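Local coordinates for rhamnose ABC transporter, rhamnose-binding protein (Actinomyces odontolyticus ATCC 17982, PDB 5BQ3) that probably binds a sugar, likely rhamnose, as the solute-binding component of an ABC transporter, at residues 153-158 against 187-192. Sequence-based numbering, arbitrary orientation.
Sequences GKVAIL and IEIVAK
Val155 is bonded to strand 187-192 through both its backbone N and its backbone O: the N donates to Glu188 O at 2.8 Å, almost straight at 177°, and the O accepts Val190 N at 2.8 Å. Glu188 N to Gly153 O and Ile157 N to Ala191 O extend this parallel pairing. The register slips by one residue, Val155 facing Ile189 but Ile157 facing Lys192, two steps against three; Val190, whose psi of -14° departs from the extended strand, is the extra residue of a beta bulge in a parallel pair. On one face Ile189 CD1 lies 3.9 Å from Ile157 CD1 and also meets Val155 CG1, while Val155 CG2 touches Ile187 CG2. On the other, Lys154 and Glu188 run side by side; with CG anti to the carbonyl carbon (chi1 -67°), Lys154 CG lies 3.4 Å from Glu188 OE1 and 3.8 Å from Val190 CG1. Lys154 NZ and Glu188 OE1, 4.8 Å apart, are not in contact; the lysine's salt bridge is to Asp215. Cutting Lys154 back to an alanine is likely to leave Asp215 without this cation and uncover Val190 CG1. Helices 134-149 and 165-180 pack against the isoleucine-bearing face. Strand 153-159, helix 165-180 and edge strand 187-194 form a beta-alpha-beta unit, characteristic of the alpha/beta lobes of periplasmic binding proteins.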
ATOM      1  N   GLY A 153       7.883   5.553 -26.733  1.00 39.13           N
ATOM      2  CA  GLY A 153       8.785   4.406 -26.746  1.00 37.72           C
ATOM      3  C   GLY A 153       8.101   3.081 -26.474  1.00 39.48           C
ATOM      4  O   GLY A 153       6.935   3.050 -26.071  1.00 38.60           O
ATOM      5  N   LYS A 154       8.838   1.975 -26.688  1.00 35.32           N
ATOM      6  CA  LYS A 154       8.359   0.605 -26.479  1.00 34.04           C
ATOM      7  C   LYS A 154       8.557   0.214 -25.012  1.00 38.25           C
ATOM      8  O   LYS A 154       9.682   0.232 -24.510  1.00 38.69           O
ATOM      9  CB  LYS A 154       9.063  -0.376 -27.429  1.00 35.89           C
ATOM     10  CG  LYS A 154       8.699  -0.162 -28.891  1.00 42.02           C
ATOM     11  CD  LYS A 154       9.247  -1.246 -29.794  1.00 47.25           C
ATOM     12  CE  LYS A 154       8.723  -1.094 -31.196  1.00 57.82           C
ATOM     13  NZ  LYS A 154       9.146  -2.217 -32.071  1.00 70.62           N
ATOM     14  N   VAL A 155       7.450  -0.101 -24.320  1.00 33.83           N
ATOM     15  CA  VAL A 155       7.428  -0.431 -22.890  1.00 32.31           C
ATOM     16  C   VAL A 155       6.880  -1.860 -22.669  1.00 35.16           C
ATOM     17  O   VAL A 155       5.969  -2.284 -23.375  1.00 35.15           O
ATOM     18  CB  VAL A 155       6.595   0.639 -22.117  1.00 35.68           C
ATOM     19  CG1 VAL A 155       6.536   0.350 -20.622  1.00 34.34           C
ATOM     20  CG2 VAL A 155       7.137   2.042 -22.362  1.00 36.25           C
ATOM     21  N   ALA A 156       7.446  -2.590 -21.691  1.00 30.82           N
ATOM     22  CA  ALA A 156       7.030  -3.944 -21.316  1.00 30.20           C
ATOM     23  C   ALA A 156       6.609  -3.988 -19.846  1.00 33.38           C
ATOM     24  O   ALA A 156       7.210  -3.306 -19.020  1.00 32.93           O
ATOM     25  CB  ALA A 156       8.158  -4.930 -21.568  1.00 31.20           C
ATOM     26  N   ILE A 157       5.576  -4.781 -19.518  1.00 29.75           N
ATOM     27  CA  ILE A 157       5.085  -4.906 -18.143  1.00 28.72           C
ATOM     28  C   ILE A 157       5.492  -6.274 -17.566  1.00 32.92           C
ATOM     29  O   ILE A 157       5.204  -7.307 -18.167  1.00 32.85           O
ATOM     30  CB  ILE A 157       3.547  -4.653 -18.044  1.00 31.40           C
ATOM     31  CG1 ILE A 157       3.177  -3.228 -18.545  1.00 31.80           C
ATOM     32  CG2 ILE A 157       3.028  -4.881 -16.606  1.00 30.76           C
ATOM     33  CD1 ILE A 157       1.715  -3.016 -18.922  1.00 38.28           C
ATOM     34  N   LEU A 158       6.179  -6.259 -16.407  1.00 29.73           N
ATOM     35  CA  LEU A 158       6.591  -7.445 -15.658  1.00 29.82           C
ATOM     36  C   LEU A 158       5.794  -7.448 -14.354  1.00 35.51           C
ATOM     37  O   LEU A 158       6.192  -6.820 -13.366  1.00 35.45           O
ATOM     38  CB  LEU A 158       8.117  -7.477 -15.415  1.00 29.98           C
ATOM     39  CG  LEU A 158       8.703  -8.838 -14.986  1.00 34.32           C
ATOM     40  CD1 LEU A 158       9.980  -9.129 -15.711  1.00 34.95           C
ATOM     41  CD2 LEU A 158       8.943  -8.894 -13.494  1.00 36.26           C
ATOM     42  N   ILE A 187       3.211   6.016 -25.314  1.00 42.47           N
ATOM     43  CA  ILE A 187       3.624   4.787 -24.628  1.00 40.74           C
ATOM     44  C   ILE A 187       3.013   3.586 -25.362  1.00 43.99           C
ATOM     45  O   ILE A 187       1.787   3.470 -25.450  1.00 43.99           O
ATOM     46  CB  ILE A 187       3.249   4.803 -23.109  1.00 42.94           C
ATOM     47  CG1 ILE A 187       3.913   5.990 -22.371  1.00 43.57           C
ATOM     48  CG2 ILE A 187       3.595   3.461 -22.432  1.00 42.45           C
ATOM     49  CD1 ILE A 187       3.225   6.433 -21.089  1.00 50.14           C
ATOM     50  N   GLU A 188       3.872   2.706 -25.890  1.00 39.47           N
ATOM     51  CA  GLU A 188       3.439   1.507 -26.602  1.00 38.54           C
ATOM     52  C   GLU A 188       3.800   0.259 -25.796  1.00 38.98           C
ATOM     53  O   GLU A 188       4.982  -0.067 -25.665  1.00 37.87           O
ATOM     54  CB  GLU A 188       4.062   1.456 -28.011  1.00 40.99           C
ATOM     55  CG  GLU A 188       3.517   0.334 -28.887  1.00 52.61           C
ATOM     56  CD  GLU A 188       4.439  -0.215 -29.963  1.00 73.86           C
ATOM     57  OE1 GLU A 188       5.567   0.305 -30.122  1.00 71.39           O
ATOM     58  OE2 GLU A 188       4.027  -1.178 -30.647  1.00 67.36           O
ATOM     59  N   ILE A 189       2.781  -0.431 -25.247  1.00 34.15           N
ATOM     60  CA  ILE A 189       2.985  -1.680 -24.506  1.00 32.60           C
ATOM     61  C   ILE A 189       3.249  -2.769 -25.551  1.00 36.01           C
ATOM     62  O   ILE A 189       2.444  -2.950 -26.468  1.00 36.95           O
ATOM     63  CB  ILE A 189       1.823  -2.026 -23.527  1.00 35.08           C
ATOM     64  CG1 ILE A 189       1.513  -0.862 -22.538  1.00 34.98           C
ATOM     65  CG2 ILE A 189       2.066  -3.358 -22.787  1.00 34.48           C
ATOM     66  CD1 ILE A 189       2.678  -0.357 -21.598  1.00 41.30           C
ATOM     67  N   VAL A 190       4.412  -3.424 -25.457  1.00 31.16           N
ATOM     68  CA  VAL A 190       4.840  -4.442 -26.423  1.00 31.06           C
ATOM     69  C   VAL A 190       4.874  -5.853 -25.792  1.00 34.94           C
ATOM     70  O   VAL A 190       4.969  -6.835 -26.526  1.00 35.99           O
ATOM     71  CB  VAL A 190       6.200  -4.085 -27.094  1.00 34.42           C
ATOM     72  CG1 VAL A 190       6.111  -2.773 -27.867  1.00 34.67           C
ATOM     73  CG2 VAL A 190       7.340  -4.041 -26.082  1.00 33.32           C
ATOM     74  N   ALA A 191       4.809  -5.951 -24.451  1.00 30.31           N
ATOM     75  CA  ALA A 191       4.836  -7.226 -23.735  1.00 30.03           C
ATOM     76  C   ALA A 191       4.200  -7.134 -22.347  1.00 33.80           C
ATOM     77  O   ALA A 191       4.247  -6.081 -21.707  1.00 32.73           O
ATOM     78  CB  ALA A 191       6.267  -7.728 -23.604  1.00 30.73           C
ATOM     79  N   LYS A 192       3.624  -8.259 -21.886  1.00 31.16           N
ATOM     80  CA  LYS A 192       3.003  -8.439 -20.574  1.00 30.74           C
ATOM     81  C   LYS A 192       3.418  -9.806 -20.028  1.00 37.10           C
ATOM     82  O   LYS A 192       2.800 -10.826 -20.358  1.00 37.90           O
ATOM     83  CB  LYS A 192       1.472  -8.297 -20.649  1.00 32.78           C
ATOM     84  CG  LYS A 192       0.976  -6.856 -20.697  1.00 41.10           C
ATOM     85  CD  LYS A 192      -0.344  -6.682 -19.945  1.00 48.46           C
ATOM     86  CE  LYS A 192      -1.557  -6.971 -20.785  1.00 56.50           C
ATOM     87  NZ  LYS A 192      -2.793  -6.998 -19.963  1.00 64.36           N
TER